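Local coordinates for MGS-MChE2 (Uncultured bacterium, PDB 5JD6), which probably hydrolyses carboxylic esters as an alpha/beta hydrolase-fold esterase from a lagoon-sediment metagenome, at residues 19-24 with 83-88. Residues are numbered along the deposited sequence; the frame is centred on the assembly and turned at random.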
loop_
_atom_site.group_PDB
_atom_site.type_symbol
_atom_site.label_atom_id
_atom_site.label_comp_id
_atom_site.label_asym_id
_atom_site.label_seq_id
_atom_site.Cartn_x
_atom_site.Cartn_y
_atom_site.Cartn_z
ATOM N N GLY A 19 13.422 -12.597 -7.105
ATOM C CA GLY A 19 12.315 -13.339 -7.688
ATOM C C GLY A 19 11.080 -12.524 -8.031
ATOM O O GLY A 19 11.167 -11.471 -8.663
ATOM N N THR A 20 9.922 -13.029 -7.617
ATOM C CA THR A 20 8.641 -12.384 -7.889
ATOM C C THR A 20 8.583 -10.992 -7.269
ATOM O O THR A 20 8.850 -10.828 -6.079
ATOM C CB THR A 20 7.468 -13.230 -7.358
ATOM O OG1 THR A 20 7.654 -14.600 -7.737
ATOM C CG2 THR A 20 6.142 -12.725 -7.907
ATOM N N PRO A 21 8.239 -9.979 -8.080
ATOM C CA PRO A 21 8.238 -8.592 -7.605
ATOM C C PRO A 21 7.069 -8.254 -6.682
ATOM O O PRO A 21 5.911 -8.492 -7.023
ATOM C CB PRO A 21 8.154 -7.781 -8.902
ATOM C CG PRO A 21 7.456 -8.681 -9.854
ATOM C CD PRO A 21 7.918 -10.071 -9.515
ATOM N N ILE A 22 7.390 -7.705 -5.516
ATOM C CA ILE A 22 6.388 -7.160 -4.610
ATOM C C ILE A 22 6.561 -5.650 -4.516
ATOM O O ILE A 22 7.571 -5.165 -4.004
ATOM C CB ILE A 22 6.486 -7.773 -3.199
ATOM C CG1 ILE A 22 6.238 -9.281 -3.246
ATOM C CG2 ILE A 22 5.498 -7.103 -2.255
ATOM C CD1 ILE A 22 6.334 -9.953 -1.893
ATOM N N VAL A 23 5.581 -4.907 -5.022
ATOM C CA VAL A 23 5.635 -3.451 -4.974
ATOM C C VAL A 23 4.864 -2.928 -3.766
ATOM O O VAL A 23 3.675 -3.202 -3.606
ATOM C CB VAL A 23 5.079 -2.818 -6.261
ATOM C CG1 VAL A 23 5.143 -1.303 -6.176
ATOM C CG2 VAL A 23 5.857 -3.319 -7.471
ATOM N N ILE A 24 5.557 -2.172 -2.922
ATOM C CA ILE A 24 5.003 -1.702 -1.661
ATOM C C ILE A 24 4.631 -0.222 -1.703
ATOM O O ILE A 24 5.451 0.622 -2.060
ATOM C CB ILE A 24 5.999 -1.931 -0.510
ATOM C CG1 ILE A 24 6.110 -3.423 -0.194
ATOM C CG2 ILE A 24 5.577 -1.159 0.725
ATOM C CD1 ILE A 24 7.067 -3.734 0.935
ATOM N N GLU A 83 5.115 -7.620 -16.321
ATOM C CA GLU A 83 3.812 -7.934 -16.893
ATOM C C GLU A 83 2.771 -8.008 -15.786
ATOM O O GLU A 83 1.584 -7.770 -16.013
ATOM C CB GLU A 83 3.865 -9.251 -17.667
ATOM C CG GLU A 83 5.245 -9.592 -18.206
ATOM C CD GLU A 83 5.321 -11.001 -18.758
ATOM O OE1 GLU A 83 5.021 -11.951 -18.005
ATOM O OE2 GLU A 83 5.685 -11.160 -19.942
ATOM N N ASN A 84 3.232 -8.344 -14.585
ATOM C CA ASN A 84 2.372 -8.404 -13.411
ATOM C C ASN A 84 3.190 -8.303 -12.128
ATOM O O ASN A 84 4.329 -8.766 -12.071
ATOM C CB ASN A 84 1.546 -9.692 -13.411
ATOM C CG ASN A 84 2.398 -10.933 -13.224
ATOM O OD1 ASN A 84 3.547 -10.984 -13.662
ATOM N ND2 ASN A 84 1.835 -11.941 -12.567
ATOM N N VAL A 85 2.610 -7.685 -11.106
ATOM C CA VAL A 85 3.275 -7.550 -9.814
ATOM C C VAL A 85 2.333 -7.879 -8.666
ATOM O O VAL A 85 1.132 -8.067 -8.863
ATOM C CB VAL A 85 3.823 -6.123 -9.594
ATOM C CG1 VAL A 85 4.950 -5.820 -10.568
ATOM C CG2 VAL A 85 2.703 -5.098 -9.715
ATOM N N ILE A 86 2.889 -7.947 -7.462
ATOM C CA ILE A 86 2.089 -8.065 -6.254
ATOM C C ILE A 86 2.088 -6.726 -5.525
ATOM O O ILE A 86 3.147 -6.196 -5.189
ATOM C CB ILE A 86 2.618 -9.170 -5.320
ATOM C CG1 ILE A 86 2.497 -10.536 -5.997
ATOM C CG2 ILE A 86 1.858 -9.162 -4.005
ATOM C CD1 ILE A 86 2.995 -11.687 -5.149
ATOM N N LEU A 87 0.900 -6.176 -5.299
ATOM C CA LEU A 87 0.772 -4.886 -4.627
ATOM C C LEU A 87 0.486 -5.037 -3.137
ATOM O O LEU A 87 -0.468 -5.709 -2.736
ATOM C CB LEU A 87 -0.330 -4.047 -5.274
ATOM C CG LEU A 87 -0.066 -3.515 -6.682
ATOM C CD1 LEU A 87 -1.182 -2.572 -7.100
ATOM C CD2 LEU A 87 1.284 -2.820 -6.754
ATOM N N LEU A 88 1.321 -4.399 -2.326
ATOM C CA LEU A 88 1.132 -4.362 -0.883
ATOM C C LEU A 88 0.963 -2.913 -0.444
ATOM O O LEU A 88 1.831 -2.076 -0.693
ATOM C CB LEU A 88 2.315 -5.025 -0.169
ATOM C CG LEU A 88 2.435 -4.915 1.354
ATOM C CD1 LEU A 88 1.129 -5.258 2.048
ATOM C CD2 LEU A 88 3.553 -5.818 1.850
#
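CG of the Pro21 pyrrolidine ring sits 3.8 Å from Asn84 O and also touches CG1 of Val85 at 3.9 Å, the Pro21 and Val85 side chains crossing at about a right angle; Tyr82 also packs on this ring. Ile86 and Val23 each use both N and O, and between them take part in all three backbone hydrogen bonds. Ile86 gives its N to Pro21 O, tilted 16° from that carbonyl plane, and its O takes Val23 N at 2.8 Å, almost in line with the carbonyl bond. Val23 O then receives Leu88 N at 2.9 Å in an almost straight bond, N-H...O 173°. This is parallel pairing between neighbouring central strands of the alpha/beta hydrolase sheet, and strand 85-91 runs on to Ser91 of a probable nucleophile elbow. On one face, Val23 CB lies against Leu87 CD2 (3.8 Å) while its CG2, placed beside the backbone N by chi1 of 180°, reaches back to Val85 CB; Leu73 of helix 66-80 packs on Val23 and Leu87. On the other face, Ile22 CG1 comes 4.2 Å from Ile86 CB, the two side chains meeting at a slant. Further along, Ile24 and Leu88 run side by side, with Ile24 CG1 at 4.1 Å from Leu88 CD2. An alanine in place of Ile24 lacks CG1, CG2 and CD1 and is likely to leave Leu88 CD2 without its packing partner on strand 20-24. Phe35 and Val49 also touch the Ile24 side chain.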